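Local coordinates for protein PA4485 (Pseudomonas aeruginosa, PDB 4AVR) that probably acts as a lytic transglycosylase of the RlpA family, with a strong preference for naked glycan strands that lack stem peptides, at residues A[4-9]-A[67-72]; A[27-32]-A[73-78]; A[40-45]-A[55-60]; A[46-51]-A[86-91]. One frame throughout, in Å; residues are numbered along the deposited sequence.

Contact 1 (A[4-9]-A[67-72]); sequences GEASYY and RIIDVS
The Arg67 guanidinium, in the modelled one of its two conformers, receives the Glu5 carboxylate at its edge, the two planes only 20° apart, while the Tyr9 ring turns an edge to Val71 O and has Tyr24 stacked with it. In that conformer Arg67 grips side-on: NE lies 2.7 Å and NH2 3.1 Å from Glu5 OE1, so one oxygen takes both N-H groups. Glu5 reaches there with CG opposite its backbone N (chi1 179°) and an extended chain. The short side chain of Ser7, on the same face, gives its hydroxyl proton to Asp70 OD1 (OG to OD1 2.6 Å), which it meets from above the carboxylate plane. On the other face Ala6 CB rests 3.8 Å from Ile69 CG2.

Between these faces the parallel strands are joined by Ile68 N to Glu5 O (2.8 Å), Ser7 N to Ile69 O, Val71 N to Ser7 O and Tyr9 N to Val71 O, with a beta bulge between Glu5 and Ala6. Asp70 OD2 also forms a salt bridge with Arg12 of the second subunit, and Tyr9 OH bonds to Asp59. This interior strand pair of the double-psi beta-barrel thus has an apolar face and a polar one, where the Ser7 hydroxyl and Arg12 probably compensate Asp70 for its burial.

Contact 2 (A[27-32]-A[73-78]); sequences NAMTAA and RKAAEG
Asn27 and Arg73 join the loop leading into strand 30-32 to the first turn of helix 73-79. The bond runs from Arg73 NH2 to Asn27 OD1, 2.6 Å long and fairly straight at 166°. The amide oxygen lies in the guanidinium plane, but the donor sits 43° above the carbonyl plane of Asn27, and the two flat groups are turned 63° against each other. Arg73 gets there through bends at chi2 and chi3, which curl its chain back so that NH1 can also bond to Glu77 OE1 (3.1 Å). This is a salt bridge one helical turn along, and the guanidinium is thus held at two corners.

The strand-to-helix junction of this double-psi beta-barrel lies just before Arg73. Ser72 is the N-cap, its OG bonded both to Ala75 N and to Ala28 O, so the cap itself ties the loop to the helix start.

Further along, Met29 lays its flexible thioether over the helix, with SD 3.7 Å from Ala75 N and CE 4.0 Å from Ala75 CB. The small alanine lets the sulfur come close to the helix backbone. Lys74 CG passes 3.8 Å from the same SD, and its CB lies near Ala28 O, so the methylenes of the lysine pack here while its amino end leads away. Met29 also touches Val53 of strand 52-59.

Contact 3 (A[40-45]-A[55-60]); sequences ARVRVT and VRINDR
Three backbone hydrogen bonds between Ala40, Val42, Val55 and Ile57 hold this contact. Val42 and Val55 form a hydrogen-bonded antiparallel pair, with Val42 N to Val55 O and Val55 N to Val42 O both 2.9 Å. Ile57 N gives the third bond to Ala40 O, also 2.9 Å. Between them Arg41 and Arg56 make a non-hydrogen-bonded pair, closed by weaker CA-H...O contacts: Arg56 CA lies 3.3 Å from Ala40 O, and Arg41 CA approaches Val55 O in the same way.

The two strands belong to the beta hairpin 41-46 and 52-59, and the short segments run at 126° to each other, a strong twist; beyond Ile57 the chain from Asn58 to Arg60 lies away from Ala40. One face bears Arg41 and Arg56, whose long chains suit the surface; the guanidinium of Arg56 leads away to a salt bridge with Glu22.

The opposite face is built of branched aliphatics. Val42 turns CG2 toward Ile57, 3.9 Å from its CG1, and Ile57 CG1 also comes within 3.6 Å of Ala40 O. With CG1 anti to the carbonyl carbon (chi1 -65°), Val55 leaves CG2 between the backbone N and the carbonyl carbon, where it meets Val44 CG2 at 3.9 Å. Beta-branched residues fit an extended backbone and fill this layer without long flexible chains. Val42 and Val44 also touch strand 87-93, and Val55 touches Ala31. The chemistry thus divides the hairpin into a charged outer side and an apolar side turned into the barrel core, while the backbones of Arg41 and Arg56 bond outward to Leu94 and Met29.

Contact 4 (A[46-51]-A[86-91]); sequences NLDNRR and VAPVRI
Asn46 holds CG opposite its backbone N (chi1 -178°), which lays the amide against Ala87, with OD1 3.6 Å from Ala87 CB. Asp48, with chi1 -76°, sends its carboxylate across the Pro88 ring at about a right angle, OD2 coming 3.3 Å from Pro88 CD. The methyl of Ala87 leaves room for the amide, whose OD1 also accepts Asp48 N at 2.8 Å. This Asx turn starts the reversal, which is why asparagine suits the place, and Arg50 N bonds back to Asn46 O.

A single direct hydrogen bond crosses the contact: Leu47 N to Pro88 O, 2.9 Å and 166°. Proline has no N-H to give, yet its carbonyl serves here. Leu47 then drapes along the strand, CB 4.2 Å from Pro88 CG and CD1 3.6 Å from Val89 C. A water bonded to Val86 O, 2.8 Å away, makes a weak link to Asp48 OD2.

Asn46 and Val89 form a non-hydrogen-bonded antiparallel pair where the hairpin turn begins. The loop joins strands 41-46 and 52-59, while strand 87-93 is bonded on its other side to strand 2-8. Asn46 ND2 and Asn49 ND2 both bond to Leu79 O, connecting the turn to the end of helix 73-79.

In the fold
From the N terminus, strand 2-8 waits for strand 67-71, so contact 1 closes a long loop holding the middle of the chain. Segment 27-32 lies within that loop but finds its partner just beyond it, in helix 73-79; contact 2 therefore crosses contact 1. Contact 3 closes the shortest loop, a hairpin lying wholly within the spans of both. The hairpin's own turn, 46-51, reaches forward to strand 87-93, so contact 4 crosses all three others. Since strand 87-93 pairs with both 2-8 and 41-46, it joins the first strand to the hairpin, while 30-32 bridges 67-71 and 52-59. Together they interlock the double-psi beta-barrel with its helix.

Contact 1 (A[4-9]-A[67-72])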
loop_
_atom_site.group_PDB
_atom_site.type_symbol
_atom_site.label_atom_id
_atom_site.label_comp_id
_atom_site.label_asym_id
_atom_site.label_seq_id
_atom_site.Cartn_x
_atom_site.Cartn_y
_atom_site.Cartn_z
ATOM N N GLY A 4 -11.022 13.120 7.486
ATOM C CA GLY A 4 -11.438 12.004 6.664
ATOM C C GLY A 4 -10.547 10.816 6.951
ATOM O O GLY A 4 -9.726 10.855 7.874
ATOM N N GLU A 5 -10.696 9.763 6.157
ATOM C CA GLU A 5 -9.850 8.589 6.295
ATOM C C GLU A 5 -8.501 8.828 5.635
ATOM O O GLU A 5 -8.437 9.386 4.532
ATOM C CB GLU A 5 -10.535 7.360 5.683
ATOM C CG GLU A 5 -9.748 6.059 5.746
ATOM C CD GLU A 5 -10.432 4.934 4.975
ATOM O OE1 GLU A 5 -10.388 4.924 3.727
ATOM O OE2 GLU A 5 -11.007 4.048 5.628
ATOM N N ALA A 6 -7.436 8.380 6.281
ATOM C CA ALA A 6 -6.095 8.297 5.680
ATOM C C ALA A 6 -5.790 6.847 5.357
ATOM O O ALA A 6 -6.168 5.933 6.088
ATOM C CB ALA A 6 -5.017 8.824 6.618
ATOM N N SER A 7 -5.046 6.662 4.270
ATOM C CA SER A 7 -4.474 5.376 3.886
ATOM C C SER A 7 -2.981 5.556 3.673
ATOM O O SER A 7 -2.480 6.672 3.746
ATOM C CB SER A 7 -5.096 4.896 2.574
ATOM O OG SER A 7 -4.525 5.599 1.484
ATOM N N TYR A 8 -2.285 4.459 3.354
ATOM C CA TYR A 8 -0.896 4.569 2.925
ATOM C C TYR A 8 -0.634 3.755 1.674
ATOM O O TYR A 8 -1.296 2.753 1.387
ATOM C CB TYR A 8 0.103 4.261 4.039
ATOM C CG TYR A 8 0.208 2.844 4.552
ATOM C CD1 TYR A 8 1.098 1.941 3.994
ATOM C CD2 TYR A 8 -0.515 2.444 5.670
ATOM C CE1 TYR A 8 1.260 0.662 4.533
ATOM C CE2 TYR A 8 -0.367 1.197 6.235
ATOM C CZ TYR A 8 0.512 0.309 5.654
ATOM O OH TYR A 8 0.687 -0.943 6.212
ATOM N N TYR A 9 0.328 4.235 0.899
ATOM C CA TYR A 9 0.716 3.592 -0.351
ATOM C C TYR A 9 1.362 2.226 -0.115
ATOM O O TYR A 9 2.174 2.049 0.781
ATOM C CB TYR A 9 1.771 4.415 -1.064
ATOM C CG TYR A 9 1.365 5.710 -1.739
ATOM C CD1 TYR A 9 1.040 6.833 -0.999
ATOM C CD2 TYR A 9 1.390 5.835 -3.124
ATOM C CE1 TYR A 9 0.746 8.034 -1.613
ATOM C CE2 TYR A 9 1.109 7.040 -3.741
ATOM C CZ TYR A 9 0.785 8.138 -2.979
ATOM O OH TYR A 9 0.518 9.352 -3.570
ATOM N N ARG A 67 -12.201 9.159 1.830
ATOM C CA ARG A 67 -10.747 9.114 2.004
ATOM C C ARG A 67 -10.201 10.490 1.629
ATOM O O ARG A 67 -10.436 10.968 0.525
ATOM C CB ARG A 67 -10.133 7.977 1.157
ATOM C CG ARG A 67 -8.660 7.656 1.476
ATOM C CD ARG A 67 -8.213 6.315 0.905
ATOM N NE ARG A 67 -9.066 5.219 1.349
ATOM C CZ ARG A 67 -9.364 4.139 0.624
ATOM N NH1 ARG A 67 -8.897 3.992 -0.617
ATOM N NH2 ARG A 67 -10.193 3.229 1.136
ATOM N N ILE A 68 -9.471 11.126 2.554
ATOM C CA ILE A 68 -8.996 12.492 2.374
ATOM C C ILE A 68 -7.523 12.587 1.991
ATOM O O ILE A 68 -7.136 13.550 1.338
ATOM C CB ILE A 68 -9.296 13.330 3.652
ATOM C CG1 ILE A 68 -9.186 14.831 3.368
ATOM C CG2 ILE A 68 -8.442 12.925 4.843
ATOM C CD1 ILE A 68 -9.727 15.684 4.500
ATOM N N ILE A 69 -6.702 11.622 2.393
ATOM C CA ILE A 69 -5.265 11.716 2.146
ATOM C C ILE A 69 -4.671 10.322 2.107
ATOM O O ILE A 69 -5.118 9.442 2.827
ATOM C CB ILE A 69 -4.598 12.613 3.221
ATOM C CG1 ILE A 69 -3.197 13.079 2.821
ATOM C CG2 ILE A 69 -4.625 11.970 4.605
ATOM C CD1 ILE A 69 -2.699 14.253 3.639
ATOM N N ASP A 70 -3.682 10.122 1.237
ATOM C CA ASP A 70 -2.898 8.893 1.192
ATOM C C ASP A 70 -1.454 9.260 1.480
ATOM O O ASP A 70 -0.917 10.129 0.806
ATOM C CB ASP A 70 -2.971 8.236 -0.194
ATOM C CG ASP A 70 -4.401 7.940 -0.657
ATOM O OD1 ASP A 70 -5.303 7.701 0.179
ATOM O OD2 ASP A 70 -4.625 7.952 -1.881
ATOM N N VAL A 71 -0.826 8.612 2.463
ATOM C CA VAL A 71 0.510 9.014 2.907
ATOM C C VAL A 71 1.555 7.945 2.579
ATOM O O VAL A 71 1.238 6.782 2.343
ATOM C CB VAL A 71 0.523 9.348 4.426
ATOM C CG1 VAL A 71 -0.529 10.403 4.749
ATOM C CG2 VAL A 71 0.333 8.098 5.273
ATOM N N SER A 72 2.815 8.361 2.585
ATOM C CA SER A 72 3.917 7.433 2.382
ATOM C C SER A 72 4.036 6.436 3.532
ATOM O O SER A 72 3.517 6.648 4.627
ATOM C CB SER A 72 5.220 8.191 2.273
ATOM O OG SER A 72 5.520 8.786 3.534
#

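Contact 2 (A[27-32]-A[73-78])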
loop_
_atom_site.group_PDB
_atom_site.type_symbol
_atom_site.label_atom_id
_atom_site.label_comp_id
_atom_site.label_asym_id
_atom_site.label_seq_id
_atom_site.Cartn_x
_atom_site.Cartn_y
_atom_site.Cartn_z
ATOM N N ASN A 27 10.221 6.242 1.639
ATOM C CA ASN A 27 11.034 6.896 2.665
ATOM C C ASN A 27 10.881 8.405 2.758
ATOM O O ASN A 27 11.452 9.023 3.664
ATOM C CB ASN A 27 12.518 6.576 2.441
ATOM C CG ASN A 27 12.811 5.112 2.561
ATOM O OD1 ASN A 27 12.305 4.436 3.459
ATOM N ND2 ASN A 27 13.622 4.598 1.650
ATOM N N ALA A 28 10.135 9.000 1.833
ATOM C CA ALA A 28 9.844 10.432 1.864
ATOM C C ALA A 28 8.639 10.680 2.776
ATOM O O ALA A 28 7.923 9.748 3.120
ATOM C CB ALA A 28 9.563 10.932 0.460
ATOM N N MET A 29 8.422 11.935 3.155
ATOM C CA MET A 29 7.246 12.337 3.938
ATOM C C MET A 29 6.268 13.044 3.018
ATOM O O MET A 29 6.082 14.259 3.084
ATOM C CB MET A 29 7.654 13.232 5.093
ATOM C CG MET A 29 8.433 12.471 6.161
ATOM S SD MET A 29 7.439 11.245 7.042
ATOM C CE MET A 29 6.391 12.275 8.046
ATOM N N THR A 30 5.649 12.266 2.147
ATOM C CA THR A 30 4.817 12.786 1.075
ATOM C C THR A 30 3.412 12.219 1.177
ATOM O O THR A 30 3.158 11.221 1.877
ATOM C CB THR A 30 5.417 12.482 -0.316
ATOM O OG1 THR A 30 5.681 11.080 -0.430
ATOM C CG2 THR A 30 6.720 13.241 -0.511
ATOM N N ALA A 31 2.492 12.862 0.458
ATOM C CA ALA A 31 1.105 12.456 0.457
ATOM C C ALA A 31 0.365 12.919 -0.789
ATOM O O ALA A 31 0.772 13.841 -1.492
ATOM C CB ALA A 31 0.395 12.975 1.707
ATOM N N ALA A 32 -0.761 12.256 -1.023
ATOM C CA ALA A 32 -1.727 12.590 -2.059
ATOM C C ALA A 32 -2.922 13.307 -1.474
ATOM O O ALA A 32 -3.435 12.901 -0.434
ATOM C CB ALA A 32 -2.212 11.329 -2.755
ATOM N N ARG A 73 4.789 5.363 3.293
ATOM C CA ARG A 73 5.047 4.390 4.349
ATOM C C ARG A 73 5.684 5.031 5.575
ATOM O O ARG A 73 5.286 4.754 6.711
ATOM C CB ARG A 73 5.937 3.259 3.825
ATOM C CG ARG A 73 5.994 2.066 4.784
ATOM C CD ARG A 73 7.328 1.725 5.339
ATOM N NE ARG A 73 8.429 2.016 4.508
ATOM C CZ ARG A 73 9.485 2.795 4.714
ATOM N NH1 ARG A 73 9.787 3.490 5.823
ATOM N NH2 ARG A 73 10.279 2.837 3.687
ATOM N N LYS A 74 6.690 5.870 5.370
ATOM C CA LYS A 74 7.370 6.517 6.486
ATOM C C LYS A 74 6.400 7.395 7.275
ATOM O O LYS A 74 6.448 7.429 8.517
ATOM C CB LYS A 74 8.566 7.334 5.990
ATOM C CG LYS A 74 9.358 7.996 7.093
ATOM C CD LYS A 74 10.133 7.008 7.916
ATOM C CE LYS A 74 11.079 7.725 8.869
ATOM N NZ LYS A 74 11.800 6.786 9.776
ATOM N N ALA A 75 5.515 8.113 6.587
ATOM C CA ALA A 75 4.515 8.922 7.285
ATOM C C ALA A 75 3.558 8.032 8.081
ATOM O O ALA A 75 3.164 8.377 9.201
ATOM C CB ALA A 75 3.754 9.796 6.300
ATOM N N ALA A 76 3.168 6.902 7.504
ATOM C CA ALA A 76 2.291 5.960 8.196
ATOM C C ALA A 76 2.930 5.428 9.470
ATOM O O ALA A 76 2.259 5.249 10.489
ATOM C CB ALA A 76 1.905 4.828 7.290
ATOM N N GLU A 77 4.238 5.187 9.431
ATOM C CA GLU A 77 4.972 4.808 10.648
ATOM C C GLU A 77 4.879 5.896 11.712
ATOM O O GLU A 77 4.606 5.610 12.879
ATOM C CB GLU A 77 6.442 4.504 10.325
ATOM C CG GLU A 77 6.605 3.247 9.489
ATOM C CD GLU A 77 7.985 3.015 8.935
ATOM O OE1 GLU A 77 8.755 3.958 8.691
ATOM O OE2 GLU A 77 8.266 1.854 8.570
ATOM N N GLY A 78 5.095 7.148 11.314
ATOM C CA GLY A 78 5.000 8.265 12.253
ATOM C C GLY A 78 3.598 8.431 12.832
ATOM O O GLY A 78 3.448 8.882 13.957
#

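Contact 3 (A[40-45]-A[55-60])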
loop_
_atom_site.group_PDB
_atom_site.type_symbol
_atom_site.label_atom_id
_atom_site.label_comp_id
_atom_site.label_asym_id
_atom_site.label_seq_id
_atom_site.Cartn_x
_atom_site.Cartn_y
_atom_site.Cartn_z
ATOM N N ALA A 40 2.560 21.747 -0.943
ATOM C CA ALA A 40 1.868 22.185 0.270
ATOM C C ALA A 40 2.229 21.277 1.441
ATOM O O ALA A 40 2.270 20.065 1.306
ATOM C CB ALA A 40 0.358 22.185 0.067
ATOM N N ARG A 41 2.496 21.888 2.590
ATOM C CA ARG A 41 2.755 21.167 3.836
ATOM C C ARG A 41 1.461 21.030 4.630
ATOM O O ARG A 41 0.720 21.995 4.791
ATOM C CB ARG A 41 3.832 21.873 4.682
ATOM C CG ARG A 41 5.215 21.848 4.048
ATOM C CD ARG A 41 6.281 22.614 4.816
ATOM N NE ARG A 41 6.600 22.051 6.137
ATOM C CZ ARG A 41 6.321 22.618 7.313
ATOM N NH1 ARG A 41 5.687 23.783 7.383
ATOM N NH2 ARG A 41 6.681 22.005 8.432
ATOM N N VAL A 42 1.226 19.827 5.144
ATOM C CA VAL A 42 0.006 19.496 5.844
ATOM C C VAL A 42 0.337 18.733 7.119
ATOM O O VAL A 42 1.053 17.730 7.066
ATOM C CB VAL A 42 -0.874 18.607 4.941
ATOM C CG1 VAL A 42 -2.179 18.224 5.626
ATOM C CG2 VAL A 42 -1.154 19.292 3.600
ATOM N N ARG A 43 -0.180 19.198 8.260
ATOM C CA ARG A 43 -0.103 18.426 9.494
ATOM C C ARG A 43 -1.261 17.433 9.537
ATOM O O ARG A 43 -2.424 17.822 9.444
ATOM C CB ARG A 43 -0.131 19.309 10.733
ATOM C CG ARG A 43 0.050 18.500 12.019
ATOM C CD ARG A 43 0.334 19.375 13.236
ATOM N NE ARG A 43 1.763 19.727 13.252
ATOM C CZ ARG A 43 2.304 20.948 13.203
ATOM N NH1 ARG A 43 1.564 22.061 13.193
ATOM N NH2 ARG A 43 3.632 21.050 13.197
ATOM N N VAL A 44 -0.918 16.160 9.688
ATOM C CA VAL A 44 -1.879 15.073 9.748
ATOM C C VAL A 44 -1.853 14.508 11.167
ATOM O O VAL A 44 -0.788 14.157 11.660
ATOM C CB VAL A 44 -1.500 13.963 8.750
ATOM C CG1 VAL A 44 -2.530 12.850 8.779
ATOM C CG2 VAL A 44 -1.339 14.539 7.356
ATOM N N THR A 45 -3.021 14.419 11.804
ATOM C CA THR A 45 -3.139 13.857 13.142
ATOM C C THR A 45 -4.025 12.625 13.073
ATOM O O THR A 45 -5.167 12.695 12.627
ATOM C CB THR A 45 -3.756 14.869 14.120
ATOM O OG1 THR A 45 -2.962 16.051 14.150
ATOM C CG2 THR A 45 -3.863 14.288 15.531
ATOM N N VAL A 55 3.425 16.212 6.289
ATOM C CA VAL A 55 3.715 15.684 4.956
ATOM C C VAL A 55 3.641 16.795 3.923
ATOM O O VAL A 55 3.072 17.861 4.162
ATOM C CB VAL A 55 2.750 14.544 4.568
ATOM C CG1 VAL A 55 2.945 13.326 5.471
ATOM C CG2 VAL A 55 1.299 15.026 4.565
ATOM N N ARG A 56 4.260 16.519 2.777
ATOM C CA ARG A 56 4.284 17.413 1.624
ATOM C C ARG A 56 3.461 16.772 0.509
ATOM O O ARG A 56 3.664 15.598 0.181
ATOM C CB ARG A 56 5.762 17.542 1.199
ATOM C CG ARG A 56 6.064 18.327 -0.049
ATOM C CD ARG A 56 7.574 18.421 -0.239
ATOM N NE ARG A 56 8.268 17.129 -0.421
ATOM C CZ ARG A 56 8.410 16.518 -1.592
ATOM N NH1 ARG A 56 7.912 17.046 -2.705
ATOM N NH2 ARG A 56 9.073 15.376 -1.663
ATOM N N ILE A 57 2.543 17.522 -0.104
ATOM C CA ILE A 57 1.675 16.989 -1.150
ATOM C C ILE A 57 2.459 16.853 -2.465
ATOM O O ILE A 57 3.045 17.825 -2.951
ATOM C CB ILE A 57 0.422 17.874 -1.369
ATOM C CG1 ILE A 57 -0.355 18.025 -0.044
ATOM C CG2 ILE A 57 -0.439 17.321 -2.502
ATOM C CD1 ILE A 57 -0.728 16.712 0.638
ATOM N N ASN A 58 2.456 15.658 -3.033
ATOM C CA ASN A 58 3.110 15.430 -4.327
ATOM C C ASN A 58 2.314 14.531 -5.265
ATOM O O ASN A 58 2.856 14.077 -6.259
ATOM C CB ASN A 58 4.558 14.922 -4.155
ATOM C CG ASN A 58 4.615 13.461 -3.802
ATOM O OD1 ASN A 58 3.602 12.867 -3.439
ATOM N ND2 ASN A 58 5.805 12.861 -3.921
ATOM N N ASP A 59 1.037 14.285 -4.978
ATOM C CA ASP A 59 0.265 13.364 -5.798
ATOM C C ASP A 59 -1.220 13.671 -5.685
ATOM O O ASP A 59 -1.646 14.397 -4.783
ATOM C CB ASP A 59 0.552 11.911 -5.376
ATOM C CG ASP A 59 0.317 10.882 -6.481
ATOM O OD1 ASP A 59 -0.031 11.238 -7.626
ATOM O OD2 ASP A 59 0.505 9.680 -6.187
ATOM N N ARG A 60 -1.975 13.101 -6.617
ATOM C CA ARG A 60 -3.420 13.154 -6.640
ATOM C C ARG A 60 -3.992 11.804 -6.234
ATOM O O ARG A 60 -3.273 10.902 -5.817
ATOM C CB ARG A 60 -3.907 13.636 -8.024
ATOM C CG ARG A 60 -3.428 15.039 -8.374
ATOM C CD ARG A 60 -3.987 16.071 -7.417
ATOM N NE ARG A 60 -3.443 17.401 -7.665
ATOM C CZ ARG A 60 -3.178 18.293 -6.707
ATOM N NH1 ARG A 60 -3.410 18.009 -5.428
ATOM N NH2 ARG A 60 -2.654 19.479 -7.008
#

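Contact 4 (A[46-51]-A[86-91])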
loop_
_atom_site.group_PDB
_atom_site.type_symbol
_atom_site.label_atom_id
_atom_site.label_comp_id
_atom_site.label_asym_id
_atom_site.label_seq_id
_atom_site.Cartn_x
_atom_site.Cartn_y
_atom_site.Cartn_z
ATOM N N ASN A 46 -3.492 11.491 13.513
ATOM C CA ASN A 46 -4.247 10.260 13.636
ATOM C C ASN A 46 -5.164 10.391 14.849
ATOM O O ASN A 46 -4.693 10.516 15.977
ATOM C CB ASN A 46 -3.284 9.077 13.793
ATOM C CG ASN A 46 -3.979 7.737 13.870
ATOM O OD1 ASN A 46 -5.144 7.639 14.233
ATOM N ND2 ASN A 46 -3.249 6.675 13.541
ATOM N N LEU A 47 -6.468 10.409 14.617
ATOM C CA LEU A 47 -7.412 10.645 15.706
ATOM C C LEU A 47 -7.555 9.447 16.634
ATOM O O LEU A 47 -8.069 9.588 17.746
ATOM C CB LEU A 47 -8.753 11.101 15.154
ATOM C CG LEU A 47 -8.671 12.466 14.464
ATOM C CD1 LEU A 47 -9.846 12.689 13.510
ATOM C CD2 LEU A 47 -8.628 13.562 15.502
ATOM N N ASP A 48 -7.078 8.286 16.216
ATOM C CA ASP A 48 -7.110 7.098 17.070
ATOM C C ASP A 48 -6.005 7.049 18.112
ATOM O O ASP A 48 -6.210 6.440 19.165
ATOM C CB ASP A 48 -7.187 5.832 16.228
ATOM C CG ASP A 48 -8.611 5.610 15.652
ATOM O OD1 ASP A 48 -9.551 6.278 16.112
ATOM O OD2 ASP A 48 -8.740 4.749 14.783
ATOM N N ASN A 49 -4.873 7.700 17.869
ATOM C CA ASN A 49 -3.770 7.713 18.841
ATOM C C ASN A 49 -3.182 9.090 19.122
ATOM O O ASN A 49 -2.301 9.207 19.958
ATOM C CB ASN A 49 -2.679 6.766 18.383
ATOM C CG ASN A 49 -2.116 7.161 17.006
ATOM O OD1 ASN A 49 -2.202 8.273 16.581
ATOM N ND2 ASN A 49 -1.540 6.147 16.330
ATOM N N ARG A 50 -3.670 10.112 18.436
ATOM C CA ARG A 50 -3.199 11.497 18.593
ATOM C C ARG A 50 -1.767 11.761 18.136
ATOM O O ARG A 50 -1.223 12.859 18.345
ATOM C CB ARG A 50 -3.362 12.003 20.046
ATOM C CG ARG A 50 -4.719 11.896 20.675
ATOM C CD ARG A 50 -5.630 12.778 19.928
ATOM N NE ARG A 50 -5.460 14.197 20.251
ATOM C CZ ARG A 50 -6.308 15.109 19.800
ATOM N NH1 ARG A 50 -7.407 14.718 19.104
ATOM N NH2 ARG A 50 -6.079 16.381 20.052
ATOM N N ARG A 51 -1.178 10.798 17.424
ATOM C CA ARG A 51 0.128 11.023 16.812
ATOM C C ARG A 51 -0.016 11.908 15.590
ATOM O O ARG A 51 -1.029 11.856 14.896
ATOM C CB ARG A 51 0.766 9.707 16.427
ATOM C CG ARG A 51 1.027 8.840 17.652
ATOM C CD ARG A 51 1.765 7.566 17.334
ATOM N NE ARG A 51 3.127 7.842 16.942
ATOM C CZ ARG A 51 3.984 6.912 16.545
ATOM N NH1 ARG A 51 3.606 5.642 16.480
ATOM N NH2 ARG A 51 5.212 7.258 16.195
ATOM N N VAL A 86 -5.664 1.901 7.779
ATOM C CA VAL A 86 -6.324 3.171 7.648
ATOM C C VAL A 86 -6.569 3.753 9.027
ATOM O O VAL A 86 -6.487 3.063 10.045
ATOM C CB VAL A 86 -7.648 2.998 6.907
ATOM C CG1 VAL A 86 -7.400 2.554 5.473
ATOM C CG2 VAL A 86 -8.581 2.037 7.644
ATOM N N ALA A 87 -6.860 5.045 9.052
ATOM C CA ALA A 87 -7.175 5.709 10.306
ATOM C C ALA A 87 -7.952 6.967 10.000
ATOM O O ALA A 87 -7.714 7.606 8.989
ATOM C CB ALA A 87 -5.901 6.072 11.061
ATOM N N PRO A 88 -8.839 7.381 10.914
ATOM C CA PRO A 88 -9.425 8.714 10.809
ATOM C C PRO A 88 -8.372 9.753 11.142
ATOM O O PRO A 88 -7.657 9.610 12.141
ATOM C CB PRO A 88 -10.524 8.689 11.878
ATOM C CG PRO A 88 -9.997 7.738 12.918
ATOM C CD PRO A 88 -9.188 6.706 12.181
ATOM N N VAL A 89 -8.282 10.807 10.335
ATOM C CA VAL A 89 -7.312 11.850 10.553
ATOM C C VAL A 89 -7.943 13.229 10.474
ATOM O O VAL A 89 -8.932 13.464 9.785
ATOM C CB VAL A 89 -6.109 11.797 9.561
ATOM C CG1 VAL A 89 -5.334 10.504 9.723
ATOM C CG2 VAL A 89 -6.556 12.004 8.125
ATOM N N ARG A 90 -7.307 14.146 11.191
ATOM C CA ARG A 90 -7.480 15.581 10.960
ATOM C C ARG A 90 -6.313 16.031 10.078
ATOM O O ARG A 90 -5.187 15.543 10.232
ATOM C CB ARG A 90 -7.412 16.360 12.284
ATOM C CG ARG A 90 -8.222 17.650 12.295
ATOM C CD ARG A 90 -9.683 17.331 12.514
ATOM N NE ARG A 90 -10.581 18.483 12.527
ATOM C CZ ARG A 90 -10.744 19.313 13.551
ATOM N NH1 ARG A 90 -10.037 19.177 14.662
ATOM N NH2 ARG A 90 -11.639 20.296 13.460
ATOM N N ILE A 91 -6.585 16.929 9.145
ATOM C CA ILE A 91 -5.530 17.574 8.380
ATOM C C ILE A 91 -5.636 19.080 8.513
ATOM O O ILE A 91 -6.725 19.651 8.630
ATOM C CB ILE A 91 -5.502 17.151 6.892
ATOM C CG1 ILE A 91 -6.718 17.637 6.105
ATOM C CG2 ILE A 91 -5.326 15.644 6.779
ATOM C CD1 ILE A 91 -6.584 17.435 4.603
HETATM O O HOH W 1 -8.292 2.570 12.086
#